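Phosphoribosylaminoimidazole-succinocarboxamide synthase (Pyrococcus horikoshii, PDB 4O7Z) catalyses the ATP-dependent joining of L-aspartate to the carboxylate of 5-amino-1-(5-phosphoribosyl)imidazole-4-carboxylate, a step of de novo purine biosynthesis that yields SAICAR. Local coordinates at residues 88-93 with 176-181; 98-103 with 116-121; 93-98 with 109-114; 31-36 with 212-217. One frame throughout, in Å; residues are numbered along the deposited sequence.

Contact 1 (88-93 with 176-181). With 5GP (guanosine-5'-monophosphate), chain B.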
# COMPACT_ATOMS: atom_id res chain seq x y z
N LEU A 88 -9.58 -7.24 7.05
CA LEU A 88 -8.20 -6.78 7.04
C LEU A 88 -7.28 -7.79 7.68
O LEU A 88 -7.69 -8.58 8.53
CB LEU A 88 -8.05 -5.48 7.84
CG LEU A 88 -8.84 -4.24 7.41
CD1 LEU A 88 -8.81 -3.24 8.56
CD2 LEU A 88 -8.25 -3.67 6.13
N GLU A 89 -6.02 -7.74 7.26
CA GLU A 89 -4.94 -8.33 8.01
C GLU A 89 -4.04 -7.17 8.28
O GLU A 89 -3.71 -6.40 7.35
CB GLU A 89 -4.23 -9.40 7.19
CG GLU A 89 -5.12 -10.59 6.87
CD GLU A 89 -4.48 -11.50 5.85
OE1 GLU A 89 -4.81 -12.69 5.85
OE2 GLU A 89 -3.64 -11.01 5.05
N VAL A 90 -3.67 -7.00 9.55
CA VAL A 90 -2.90 -5.85 9.99
C VAL A 90 -1.52 -6.33 10.37
O VAL A 90 -1.37 -7.12 11.31
CB VAL A 90 -3.56 -5.14 11.18
CG1 VAL A 90 -2.76 -3.90 11.59
CG2 VAL A 90 -5.00 -4.74 10.82
N VAL A 91 -0.50 -5.87 9.65
CA VAL A 91 0.84 -6.38 9.84
C VAL A 91 1.72 -5.32 10.53
O VAL A 91 1.82 -4.19 10.08
CB VAL A 91 1.46 -6.90 8.50
CG1 VAL A 91 2.90 -7.31 8.71
CG2 VAL A 91 0.66 -8.10 7.97
N VAL A 92 2.33 -5.70 11.65
CA VAL A 92 3.33 -4.86 12.31
C VAL A 92 4.74 -5.45 12.07
O VAL A 92 4.94 -6.63 12.21
CB VAL A 92 3.03 -4.70 13.82
CG1 VAL A 92 3.92 -3.63 14.44
CG2 VAL A 92 1.56 -4.34 14.01
N ARG A 93 5.69 -4.61 11.68
CA ARG A 93 7.05 -5.03 11.31
C ARG A 93 8.10 -4.22 12.10
O ARG A 93 8.08 -2.99 12.10
CB ARG A 93 7.24 -4.89 9.79
CG ARG A 93 5.95 -5.18 8.99
CD ARG A 93 6.15 -5.34 7.48
NE ARG A 93 6.81 -6.60 7.18
CZ ARG A 93 6.37 -7.55 6.36
NH1 ARG A 93 5.22 -7.44 5.68
NH2 ARG A 93 7.12 -8.65 6.22
N LEU A 176 -2.17 -9.40 12.70
CA LEU A 176 -3.38 -9.33 13.50
C LEU A 176 -4.65 -9.19 12.67
O LEU A 176 -4.63 -8.64 11.56
CB LEU A 176 -3.33 -8.12 14.44
CG LEU A 176 -2.21 -8.03 15.48
CD1 LEU A 176 -2.33 -6.70 16.19
CD2 LEU A 176 -2.21 -9.20 16.47
N GLU A 177 -5.76 -9.64 13.24
CA GLU A 177 -7.07 -9.35 12.66
C GLU A 177 -7.98 -8.82 13.75
O GLU A 177 -7.70 -9.02 14.93
CB GLU A 177 -7.63 -10.61 12.00
CG GLU A 177 -6.74 -11.11 10.86
CD GLU A 177 -7.29 -12.33 10.14
OE1 GLU A 177 -8.52 -12.55 10.15
OE2 GLU A 177 -6.50 -13.10 9.55
N PHE A 178 -9.06 -8.15 13.36
CA PHE A 178 -9.88 -7.40 14.30
C PHE A 178 -11.32 -7.47 13.88
O PHE A 178 -11.62 -7.68 12.71
CB PHE A 178 -9.52 -5.90 14.26
CG PHE A 178 -8.17 -5.57 14.86
CD1 PHE A 178 -8.06 -5.22 16.19
CD2 PHE A 178 -7.02 -5.56 14.05
CE1 PHE A 178 -6.82 -4.88 16.74
CE2 PHE A 178 -5.78 -5.23 14.59
CZ PHE A 178 -5.68 -4.89 15.93
N GLY A 179 -12.21 -7.26 14.83
CA GLY A 179 -13.62 -7.13 14.54
C GLY A 179 -14.24 -6.12 15.49
O GLY A 179 -13.59 -5.64 16.42
N LYS A 180 -15.51 -5.82 15.25
CA LYS A 180 -16.26 -4.91 16.09
C LYS A 180 -17.31 -5.68 16.91
O LYS A 180 -18.04 -6.51 16.38
CB LYS A 180 -16.88 -3.84 15.18
CG LYS A 180 -17.85 -2.89 15.83
CD LYS A 180 -17.67 -1.46 15.34
CE LYS A 180 -17.82 -1.27 13.85
NZ LYS A 180 -17.58 0.17 13.52
N ASP A 181 -17.35 -5.44 18.23
CA ASP A 181 -18.35 -6.07 19.08
C ASP A 181 -19.65 -5.27 19.05
O ASP A 181 -19.75 -4.25 18.36
CB ASP A 181 -17.85 -6.26 20.52
CG ASP A 181 -17.61 -4.96 21.24
OD1 ASP A 181 -18.20 -3.91 20.90
OD2 ASP A 181 -16.83 -4.98 22.19
P 5GP B . 4.79 -11.08 4.91
O1P 5GP B . 4.09 -9.86 4.36
O2P 5GP B . 6.27 -10.89 5.14
O3P 5GP B . 4.45 -12.36 4.20
O5' 5GP B . 4.16 -11.32 6.37
C5' 5GP B . 4.42 -10.47 7.49
C4' 5GP B . 4.05 -11.15 8.82
O4' 5GP B . 2.63 -11.35 8.93
C3' 5GP B . 4.67 -12.53 8.97
O3' 5GP B . 4.95 -12.74 10.36
C2' 5GP B . 3.59 -13.50 8.58
O2' 5GP B . 3.78 -14.73 9.30
C1' 5GP B . 2.31 -12.75 8.93
N9 5GP B . 1.28 -13.01 7.90
C8 5GP B . 0.90 -12.19 6.89
N7 5GP B . -0.06 -12.77 6.12
C5 5GP B . -0.30 -13.99 6.65
C6 5GP B . -1.20 -15.13 6.34
O6 5GP B . -1.98 -15.06 5.36
N1 5GP B . -1.15 -16.21 7.13
C2 5GP B . -0.32 -16.31 8.19
N2 5GP B . -0.33 -17.44 8.94
N3 5GP B . 0.54 -15.30 8.54
C4 5GP B . 0.58 -14.15 7.82
O HOH W 1 -9.47 -7.76 10.56
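L176 faces V90 as an antiparallel hydrogen-bonded pair, which joins strands 84-93 and 169-180 of the antiparallel sheet. V90 N donates a hydrogen bond to L176 O at 2.8 Å, and L176 N donates one to V90 O. Both bonds are nearly straight. The two side chains share one sheet face, where V90 also packs against I149 of helix 143-165. L176 O is approached as well by E89 CA, a CA-H...O contact of 3.6 Å.

E177 and E89 run side by side and point the same way. Their carboxylate planes are 44° apart, and E89 OE1 lies 4.1 Å from E177 OE2. K175 and K122 each form a salt bridge with E177. E177 CG also rests 3.6 Å from L88 O.

At F178 the strands have begun to part. A water sits in the gap, accepting from F178 N at 2.9 Å and lying 2.8 Å from L88 O. The F178 ring crosses V90 at about a right angle. V90 CG2 meets the ring at its edge, 3.9 Å from CE2.

Two glutamates this close would probably repel each other. The lysine salt bridges on E177 are likely to offset this beside the guanine, whose O6 lies near E89 OE1.

Contact 2 (98-103 with 116-121); sequences GSLKKR and IVELYY. With 5GP (guanosine-5'-monophosphate), chain B; ACT (acetate ion), chain D.
S99 OG sits among several polar partners beside the phosphate of the bound guanosine-5'-monophosphate. It donates to O1P of the nucleotide at 2.7 Å and accepts from a water at 2.9 Å. S99 N adds a bond to O2P of the same phosphate. The S99 chi1 of 78° sets OG between the backbone N and the carbonyl carbon, on the phosphate side.

The same water joins the two segments. It accepts from R103 NE at 2.8 Å, in the guanidinium plane, and donates to E118 OE2, though the place of OE2 is less certain. R103 and E118 pass alongside, running opposite ways, with their flat groups 89° apart. Y120 OH donates to E118 OE1 at 2.6 Å from above the carboxylate plane. E118 OE1 also takes a salt bridge from R93.

L100 and I116 meet tip to tip, L100 CD2 lying 4.1 Å from I116 CD1. R103 NH1 donates to OXT of an acetate ion, probably from the crystallisation liquor, at 3.0 Å, and to M130 O of the second subunit. A leucine in place of R103 would probably leave the water without its NE donor and the acetate and M130 O of the second subunit without their NH1 partner.

G98, with its positive phi, lies against O2P, where a side chain would clash. This is a loop beside strand 111-121 that binds the 5'-phosphate of the nucleotide by backbone and side chain.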
# COMPACT_ATOMS: atom_id res chain seq x y z
N GLY A 98 10.61 -11.22 4.89
CA GLY A 98 9.44 -11.53 4.03
C GLY A 98 9.13 -10.53 2.92
O GLY A 98 10.03 -10.07 2.21
N SER A 99 7.87 -10.18 2.77
CA SER A 99 7.46 -9.30 1.65
C SER A 99 8.03 -7.88 1.71
O SER A 99 8.07 -7.18 0.70
CB SER A 99 5.92 -9.23 1.54
OG SER A 99 5.39 -8.36 2.53
N LEU A 100 8.45 -7.44 2.89
CA LEU A 100 9.01 -6.10 3.06
C LEU A 100 10.31 -5.88 2.25
O LEU A 100 10.61 -4.75 1.81
CB LEU A 100 9.19 -5.77 4.54
CG LEU A 100 9.58 -4.33 4.87
CD1 LEU A 100 8.56 -3.31 4.37
CD2 LEU A 100 9.82 -4.18 6.36
N LYS A 101 11.05 -6.95 2.04
CA LYS A 101 12.25 -6.92 1.19
C LYS A 101 11.97 -6.47 -0.25
O LYS A 101 12.86 -5.95 -0.90
CB LYS A 101 12.94 -8.30 1.20
CG LYS A 101 13.52 -8.68 2.56
CD LYS A 101 14.42 -9.90 2.44
CE LYS A 101 13.66 -11.11 1.90
NZ LYS A 101 14.23 -12.39 2.40
N LYS A 102 10.73 -6.66 -0.71
CA LYS A 102 10.29 -6.29 -2.06
C LYS A 102 9.68 -4.89 -2.11
O LYS A 102 9.37 -4.38 -3.19
CB LYS A 102 9.23 -7.27 -2.60
CG LYS A 102 9.65 -8.74 -2.66
CD LYS A 102 8.49 -9.62 -3.11
N ARG A 103 9.48 -4.28 -0.95
CA ARG A 103 8.86 -2.97 -0.89
C ARG A 103 9.87 -1.88 -0.51
O ARG A 103 9.68 -0.71 -0.86
CB ARG A 103 7.73 -3.02 0.13
CG ARG A 103 6.46 -2.31 -0.29
CD ARG A 103 5.36 -2.60 0.72
NE ARG A 103 4.67 -3.88 0.50
CZ ARG A 103 3.86 -4.14 -0.53
NH1 ARG A 103 3.65 -3.23 -1.50
NH2 ARG A 103 3.27 -5.33 -0.63
N ILE A 116 6.71 -0.55 11.39
CA ILE A 116 5.89 -0.34 10.20
C ILE A 116 4.56 -1.04 10.38
O ILE A 116 4.52 -2.20 10.83
CB ILE A 116 6.60 -0.82 8.91
CG1 ILE A 116 7.81 0.06 8.62
CG2 ILE A 116 5.67 -0.79 7.71
CD1 ILE A 116 8.68 -0.46 7.49
N VAL A 117 3.45 -0.37 10.06
CA VAL A 117 2.13 -1.03 10.04
C VAL A 117 1.65 -1.08 8.58
O VAL A 117 1.64 -0.05 7.89
CB VAL A 117 1.06 -0.32 10.92
CG1 VAL A 117 -0.26 -1.08 10.94
CG2 VAL A 117 1.55 -0.14 12.35
N GLU A 118 1.28 -2.27 8.12
CA GLU A 118 0.73 -2.46 6.78
C GLU A 118 -0.67 -3.05 6.84
O GLU A 118 -0.94 -3.96 7.66
CB GLU A 118 1.63 -3.37 5.94
CG GLU A 118 3.09 -2.93 5.93
CD GLU A 118 4.00 -3.91 5.22
OE1 GLU A 118 3.70 -5.13 5.21
OE2 GLU A 118 5.02 -3.47 4.66
N LEU A 119 -1.56 -2.54 5.99
CA LEU A 119 -2.92 -3.05 5.93
C LEU A 119 -3.07 -3.89 4.68
O LEU A 119 -2.66 -3.48 3.60
CB LEU A 119 -3.94 -1.89 5.89
CG LEU A 119 -3.83 -0.91 7.08
CD1 LEU A 119 -4.70 0.30 6.84
CD2 LEU A 119 -4.17 -1.60 8.41
N TYR A 120 -3.68 -5.07 4.83
CA TYR A 120 -3.97 -5.95 3.70
C TYR A 120 -5.47 -6.21 3.64
O TYR A 120 -6.11 -6.46 4.65
CB TYR A 120 -3.17 -7.26 3.78
CG TYR A 120 -1.69 -7.05 3.63
CD1 TYR A 120 -1.06 -7.09 2.36
CD2 TYR A 120 -0.90 -6.75 4.74
CE1 TYR A 120 0.31 -6.86 2.22
CE2 TYR A 120 0.45 -6.53 4.61
CZ TYR A 120 1.06 -6.57 3.37
OH TYR A 120 2.41 -6.33 3.35
N TYR A 121 -6.03 -6.13 2.45
CA TYR A 121 -7.43 -6.43 2.29
C TYR A 121 -7.59 -7.97 2.19
O TYR A 121 -6.99 -8.58 1.31
CB TYR A 121 -7.96 -5.67 1.07
CG TYR A 121 -9.35 -6.04 0.58
CD1 TYR A 121 -10.40 -6.28 1.47
CD2 TYR A 121 -9.62 -6.12 -0.79
CE1 TYR A 121 -11.67 -6.62 1.01
CE2 TYR A 121 -10.88 -6.45 -1.26
CZ TYR A 121 -11.90 -6.71 -0.35
OH TYR A 121 -13.14 -7.02 -0.82
P 5GP B . 4.79 -11.08 4.91
O1P 5GP B . 4.09 -9.86 4.36
O2P 5GP B . 6.27 -10.89 5.14
O3P 5GP B . 4.45 -12.36 4.20
O5' 5GP B . 4.16 -11.32 6.37
C5' 5GP B . 4.42 -10.47 7.49
C4' 5GP B . 4.05 -11.15 8.82
O4' 5GP B . 2.63 -11.35 8.93
C3' 5GP B . 4.67 -12.53 8.97
O3' 5GP B . 4.95 -12.74 10.36
C2' 5GP B . 3.59 -13.50 8.58
O2' 5GP B . 3.78 -14.73 9.30
C1' 5GP B . 2.31 -12.75 8.93
N9 5GP B . 1.28 -13.01 7.90
C8 5GP B . 0.90 -12.19 6.89
N7 5GP B . -0.06 -12.77 6.12
C5 5GP B . -0.30 -13.99 6.65
C6 5GP B . -1.20 -15.13 6.34
O6 5GP B . -1.98 -15.06 5.36
N1 5GP B . -1.15 -16.21 7.13
C2 5GP B . -0.32 -16.31 8.19
N2 5GP B . -0.33 -17.44 8.94
N3 5GP B . 0.54 -15.30 8.54
C4 5GP B . 0.58 -14.15 7.82
C ACT D . 2.11 -3.24 -5.22
O ACT D . 2.44 -2.27 -5.92
OXT ACT D . 2.03 -3.16 -3.97
CH3 ACT D . 1.79 -4.55 -5.90
O HOH W 2 5.69 -5.46 2.57

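Contact 3 (93-98 with 109-114). With 5GP (guanosine-5'-monophosphate), chain B.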
# COMPACT_ATOMS: atom_id res chain seq x y z
N ARG A 93 5.69 -4.61 11.68
CA ARG A 93 7.05 -5.03 11.31
C ARG A 93 8.10 -4.22 12.10
O ARG A 93 8.08 -2.99 12.10
CB ARG A 93 7.24 -4.89 9.79
CG ARG A 93 5.95 -5.18 8.99
CD ARG A 93 6.15 -5.34 7.48
NE ARG A 93 6.81 -6.60 7.18
CZ ARG A 93 6.37 -7.55 6.36
NH1 ARG A 93 5.22 -7.44 5.68
NH2 ARG A 93 7.12 -8.65 6.22
N ASN A 94 8.98 -4.94 12.81
CA ASN A 94 10.10 -4.35 13.58
C ASN A 94 11.45 -4.58 12.91
O ASN A 94 12.38 -3.75 13.03
CB ASN A 94 10.15 -4.95 15.00
CG ASN A 94 8.87 -4.71 15.79
OD1 ASN A 94 8.38 -3.59 15.87
ND2 ASN A 94 8.33 -5.77 16.37
N VAL A 95 11.55 -5.73 12.23
CA VAL A 95 12.75 -6.16 11.52
C VAL A 95 12.38 -6.55 10.08
O VAL A 95 11.33 -7.15 9.83
CB VAL A 95 13.44 -7.33 12.27
CG1 VAL A 95 14.56 -7.94 11.44
CG2 VAL A 95 13.98 -6.84 13.60
N VAL A 96 13.22 -6.16 9.12
CA VAL A 96 12.97 -6.44 7.72
C VAL A 96 13.04 -7.97 7.48
O VAL A 96 14.04 -8.65 7.83
CB VAL A 96 13.94 -5.64 6.83
CG1 VAL A 96 13.83 -6.04 5.36
CG2 VAL A 96 13.67 -4.14 6.98
N ALA A 97 11.95 -8.51 6.94
CA ALA A 97 11.86 -9.94 6.54
C ALA A 97 10.67 -10.11 5.60
O ALA A 97 9.83 -9.23 5.51
CB ALA A 97 11.72 -10.83 7.78
N GLY A 98 10.61 -11.22 4.89
CA GLY A 98 9.44 -11.53 4.03
C GLY A 98 9.13 -10.53 2.92
O GLY A 98 10.03 -10.07 2.21
N GLY A 109 16.90 -8.69 8.22
CA GLY A 109 17.58 -8.51 9.50
C GLY A 109 17.71 -7.05 9.85
O GLY A 109 17.91 -6.71 11.00
N TYR A 110 17.60 -6.19 8.85
CA TYR A 110 17.59 -4.76 9.09
C TYR A 110 16.59 -4.37 10.21
O TYR A 110 15.41 -4.71 10.16
CB TYR A 110 17.26 -4.04 7.79
CG TYR A 110 17.46 -2.55 7.80
CD1 TYR A 110 18.65 -1.97 7.31
CD2 TYR A 110 16.46 -1.70 8.26
CE1 TYR A 110 18.83 -0.59 7.30
CE2 TYR A 110 16.61 -0.33 8.26
CZ TYR A 110 17.79 0.23 7.79
OH TYR A 110 17.89 1.59 7.81
N GLU A 111 17.10 -3.68 11.23
CA GLU A 111 16.28 -3.19 12.32
C GLU A 111 15.64 -1.84 11.96
O GLU A 111 16.34 -0.85 11.84
CB GLU A 111 17.11 -3.09 13.60
CG GLU A 111 16.33 -2.58 14.80
CD GLU A 111 16.74 -3.26 16.10
OE1 GLU A 111 16.61 -4.50 16.19
OE2 GLU A 111 17.16 -2.55 17.02
N LEU A 112 14.32 -1.81 11.81
CA LEU A 112 13.63 -0.55 11.45
C LEU A 112 13.77 0.52 12.55
O LEU A 112 13.75 0.18 13.74
CB LEU A 112 12.14 -0.79 11.13
CG LEU A 112 11.95 -1.76 9.96
CD1 LEU A 112 10.56 -2.39 9.96
CD2 LEU A 112 12.26 -1.06 8.64
N PRO A 113 13.91 1.80 12.15
CA PRO A 113 14.02 2.86 13.17
C PRO A 113 12.72 2.99 13.99
O PRO A 113 12.77 3.37 15.16
CB PRO A 113 14.29 4.14 12.35
CG PRO A 113 13.79 3.84 10.95
CD PRO A 113 13.86 2.34 10.77
N GLU A 114 11.59 2.65 13.38
CA GLU A 114 10.33 2.55 14.11
C GLU A 114 9.40 1.51 13.44
O GLU A 114 9.59 1.21 12.25
CB GLU A 114 9.64 3.93 14.24
CG GLU A 114 9.03 4.48 12.95
CD GLU A 114 9.89 5.52 12.27
OE1 GLU A 114 10.58 5.18 11.28
OE2 GLU A 114 9.88 6.68 12.72
P 5GP B . 4.79 -11.08 4.91
O1P 5GP B . 4.09 -9.86 4.36
O2P 5GP B . 6.27 -10.89 5.14
O3P 5GP B . 4.45 -12.36 4.20
O5' 5GP B . 4.16 -11.32 6.37
C5' 5GP B . 4.42 -10.47 7.49
C4' 5GP B . 4.05 -11.15 8.82
O4' 5GP B . 2.63 -11.35 8.93
C3' 5GP B . 4.67 -12.53 8.97
O3' 5GP B . 4.95 -12.74 10.36
C2' 5GP B . 3.59 -13.50 8.58
O2' 5GP B . 3.78 -14.73 9.30
C1' 5GP B . 2.31 -12.75 8.93
N9 5GP B . 1.28 -13.01 7.90
C8 5GP B . 0.90 -12.19 6.89
N7 5GP B . -0.06 -12.77 6.12
C5 5GP B . -0.30 -13.99 6.65
C6 5GP B . -1.20 -15.13 6.34
O6 5GP B . -1.98 -15.06 5.36
N1 5GP B . -1.15 -16.21 7.13
C2 5GP B . -0.32 -16.31 8.19
N2 5GP B . -0.33 -17.44 8.94
N3 5GP B . 0.54 -15.30 8.54
C4 5GP B . 0.58 -14.15 7.82
O HOH W 3 12.46 -1.41 15.11
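Backbone hydrogen bonds carry most of this contact. V96 N donates to Y110 O at 2.8 Å. G109 N reaches V96 O at 2.9 Å. L112 N bonds N94 O at 3.0 Å. V95 and E111 lie between the N94–L112 and V96–Y110 bonds as an antiparallel non-hydrogen-bonded pair. V95 CA also makes a CA-H...O contact of 3.3 Å with Y110 O. One water donates to N94 O; its approach to L112 O is doubtfully short.

Together these bonds form a short antiparallel ladder at the base of the long loop between strands 84-93 and 111-121. The chain turns a corner at N94, and the N94 side-chain amide is held by L171 O and N157.

Apolar contacts fill one flank. V96 CG2 lies 3.7 Å from Y110 CB and 3.8 Å from L112 CD2. V96 chi1 of 173° puts CG1 anti to the backbone N and leaves CG2 for these two neighbours. L112 CD1 packs against the R93 backbone and CB.

The charged end of R93 extends from the ladder to the nucleotide phosphate. NH2 of R93 donates to O2P at 2.6 Å, and NH1 of R93 donates to O1P in the guanidinium plane. C5' of the nucleotide lies over one guanidinium face. A methionine in place of R93 would probably leave both phosphate oxygens without these donors and E118 without its salt-bridge mate. R93 NH2 also makes a weak bond to A97 O, across the bend that leads to G98.

Contact 4 (31-36 with 212-217). With 5GP (guanosine-5'-monophosphate), chain B; PO4 (phosphate ion), chain C.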
# COMPACT_ATOMS: atom_id res chain seq x y z
N ALA A 31 -1.07 -26.97 7.79
CA ALA A 31 -0.43 -25.70 7.46
C ALA A 31 -0.39 -25.52 5.94
O ALA A 31 -0.24 -26.50 5.19
CB ALA A 31 0.96 -25.64 8.06
N THR A 32 -0.57 -24.28 5.49
CA THR A 32 -0.43 -23.92 4.07
C THR A 32 0.48 -22.71 3.93
O THR A 32 0.64 -21.92 4.87
CB THR A 32 -1.78 -23.60 3.37
OG1 THR A 32 -2.36 -22.42 3.94
CG2 THR A 32 -2.76 -24.76 3.48
N ALA A 33 1.08 -22.57 2.77
CA ALA A 33 1.92 -21.42 2.49
C ALA A 33 1.78 -21.10 1.02
O ALA A 33 1.18 -21.87 0.26
CB ALA A 33 3.37 -21.72 2.85
N PHE A 34 2.32 -19.95 0.64
CA PHE A 34 2.39 -19.53 -0.74
C PHE A 34 1.04 -19.68 -1.44
O PHE A 34 0.88 -20.45 -2.40
CB PHE A 34 3.51 -20.29 -1.46
CG PHE A 34 4.84 -20.23 -0.75
CD1 PHE A 34 5.47 -19.00 -0.51
CD2 PHE A 34 5.46 -21.39 -0.31
CE1 PHE A 34 6.69 -18.94 0.14
CE2 PHE A 34 6.69 -21.34 0.34
CZ PHE A 34 7.30 -20.12 0.57
N ASP A 35 0.05 -18.96 -0.92
CA ASP A 35 -1.28 -18.93 -1.51
C ASP A 35 -1.90 -20.34 -1.57
O ASP A 35 -2.70 -20.63 -2.45
CB ASP A 35 -1.19 -18.34 -2.92
CG ASP A 35 -2.22 -17.27 -3.16
OD1 ASP A 35 -2.11 -16.19 -2.53
OD2 ASP A 35 -3.11 -17.50 -4.00
N GLY A 36 -1.50 -21.20 -0.63
CA GLY A 36 -2.02 -22.57 -0.59
C GLY A 36 -1.48 -23.50 -1.67
O GLY A 36 -2.10 -24.51 -2.00
N VAL A 212 10.11 -21.78 9.08
CA VAL A 212 10.70 -23.12 9.12
C VAL A 212 9.98 -24.05 8.12
O VAL A 212 10.63 -24.81 7.40
CB VAL A 212 10.64 -23.70 10.54
CG1 VAL A 212 11.15 -25.14 10.57
CG2 VAL A 212 11.45 -22.82 11.49
N PHE A 213 8.65 -23.98 8.09
CA PHE A 213 7.87 -24.69 7.08
C PHE A 213 7.97 -23.99 5.72
O PHE A 213 8.26 -24.63 4.71
CB PHE A 213 6.42 -24.86 7.55
CG PHE A 213 5.44 -25.24 6.46
CD1 PHE A 213 5.51 -26.48 5.82
CD2 PHE A 213 4.41 -24.37 6.11
CE1 PHE A 213 4.59 -26.83 4.84
CE2 PHE A 213 3.48 -24.73 5.14
CZ PHE A 213 3.57 -25.96 4.50
N ARG A 214 7.77 -22.67 5.69
CA ARG A 214 7.78 -21.94 4.40
C ARG A 214 9.04 -22.23 3.57
O ARG A 214 8.95 -22.60 2.40
CB ARG A 214 7.64 -20.43 4.59
CG ARG A 214 6.25 -19.96 4.98
CD ARG A 214 6.22 -18.44 5.04
NE ARG A 214 4.95 -17.94 5.55
CZ ARG A 214 4.78 -17.38 6.75
NH1 ARG A 214 3.57 -16.97 7.11
NH2 ARG A 214 5.80 -17.23 7.60
N PHE A 215 10.22 -22.06 4.18
CA PHE A 215 11.45 -22.14 3.42
C PHE A 215 12.31 -23.36 3.75
O PHE A 215 13.52 -23.34 3.53
CB PHE A 215 12.22 -20.82 3.53
CG PHE A 215 11.45 -19.63 3.00
CD1 PHE A 215 11.17 -19.52 1.64
CD2 PHE A 215 10.97 -18.66 3.86
CE1 PHE A 215 10.44 -18.44 1.15
CE2 PHE A 215 10.24 -17.58 3.38
CZ PHE A 215 9.98 -17.47 2.03
N ASP A 216 11.65 -24.41 4.25
CA ASP A 216 12.31 -25.68 4.58
C ASP A 216 13.60 -25.44 5.34
O ASP A 216 14.69 -25.59 4.80
CB ASP A 216 12.56 -26.51 3.30
CG ASP A 216 11.27 -26.87 2.58
OD1 ASP A 216 10.35 -27.39 3.24
OD2 ASP A 216 11.16 -26.61 1.37
N LYS A 217 13.47 -25.05 6.59
CA LYS A 217 14.62 -24.65 7.38
C LYS A 217 14.98 -25.66 8.45
O LYS A 217 15.95 -25.48 9.18
CB LYS A 217 14.36 -23.30 8.04
CG LYS A 217 14.56 -22.12 7.12
CD LYS A 217 14.81 -20.88 7.95
CE LYS A 217 14.90 -19.66 7.06
NZ LYS A 217 14.55 -18.48 7.90
P 5GP B . 4.79 -11.08 4.91
O1P 5GP B . 4.09 -9.86 4.36
O2P 5GP B . 6.27 -10.89 5.14
O3P 5GP B . 4.45 -12.36 4.20
O5' 5GP B . 4.16 -11.32 6.37
C5' 5GP B . 4.42 -10.47 7.49
C4' 5GP B . 4.05 -11.15 8.82
O4' 5GP B . 2.63 -11.35 8.93
C3' 5GP B . 4.67 -12.53 8.97
O3' 5GP B . 4.95 -12.74 10.36
C2' 5GP B . 3.59 -13.50 8.58
O2' 5GP B . 3.78 -14.73 9.30
C1' 5GP B . 2.31 -12.75 8.93
N9 5GP B . 1.28 -13.01 7.90
C8 5GP B . 0.90 -12.19 6.89
N7 5GP B . -0.06 -12.77 6.12
C5 5GP B . -0.30 -13.99 6.65
C6 5GP B . -1.20 -15.13 6.34
O6 5GP B . -1.98 -15.06 5.36
N1 5GP B . -1.15 -16.21 7.13
C2 5GP B . -0.32 -16.31 8.19
N2 5GP B . -0.33 -17.44 8.94
N3 5GP B . 0.54 -15.30 8.54
C4 5GP B . 0.58 -14.15 7.82
P PO4 C . 1.32 -17.79 4.21
O1 PO4 C . 0.86 -16.47 3.67
O2 PO4 C . 2.65 -18.12 3.55
O3 PO4 C . 1.45 -17.70 5.71
O4 PO4 C . 0.31 -18.88 3.93
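F34 turns the edge of its ring toward the face of F215. The rings form an offset edge-to-face pair, with centroids 5.6 Å apart and planes at 62°. F34 CZ comes to 3.6 Å from F215 CE1. The same edge of F34 meets the backbone of R214: R214 O lies in the ring plane, 3.3 Å from F34 CE2. R214 CB sits over one face of the F215 ring, toward its rim.

F213 points onto strand 30-33. Its CG is anti to the backbone N, chi1 165°, which carries the ring over the strand. A31 CB lies over one face of the F213 ring, 4.0 Å from CE2. The backbone carbon of T32 meets the ring edge, and A33 CB packs obliquely at 3.8 Å from CE2. K38 makes a cation-pi contact with this ring.

R214 runs between these aromatic groups and the ligands. Its chain is extended from CG to NE, and CG rests on A33 CB. R214 NE donates to O2 of a phosphate ion, probably from the crystallisation liquor, at 3.1 Å in a nearly straight bond. R214 NH1 donates to O3 of the ion at 2.6 Å and to the ribose O2' of the nucleotide. R214 NH2 forms a salt bridge with D211.

The positive guanidinium thus bridges a bound phosphate ion and a ribose hydroxyl. K210 also binds this ion, so the site probably favours anions.

From the N terminus the chain first meets contact 4, whose 31-36 segment waits for 212-217. That closure spans most of the chain and encloses the other three contacts. Contact 1 comes next, joining strand 84-93 to strand 169-180 and enclosing contacts 2 and 3. These two cross, since 93-98 and 98-103 come before 109-114 and 116-121 in alternating order. Contacts 1 and 3 share R93, and contacts 2 and 3 share G98. Strand 84-93 lies between 111-121 and 169-180 in one sheet; contact 2 lays the 98-103 loop beside 111-121, and contact 3 closes the base of that loop. Contact 4 ties the two-stranded sheet to helix 211-214. All four contacts touch the bound nucleotide.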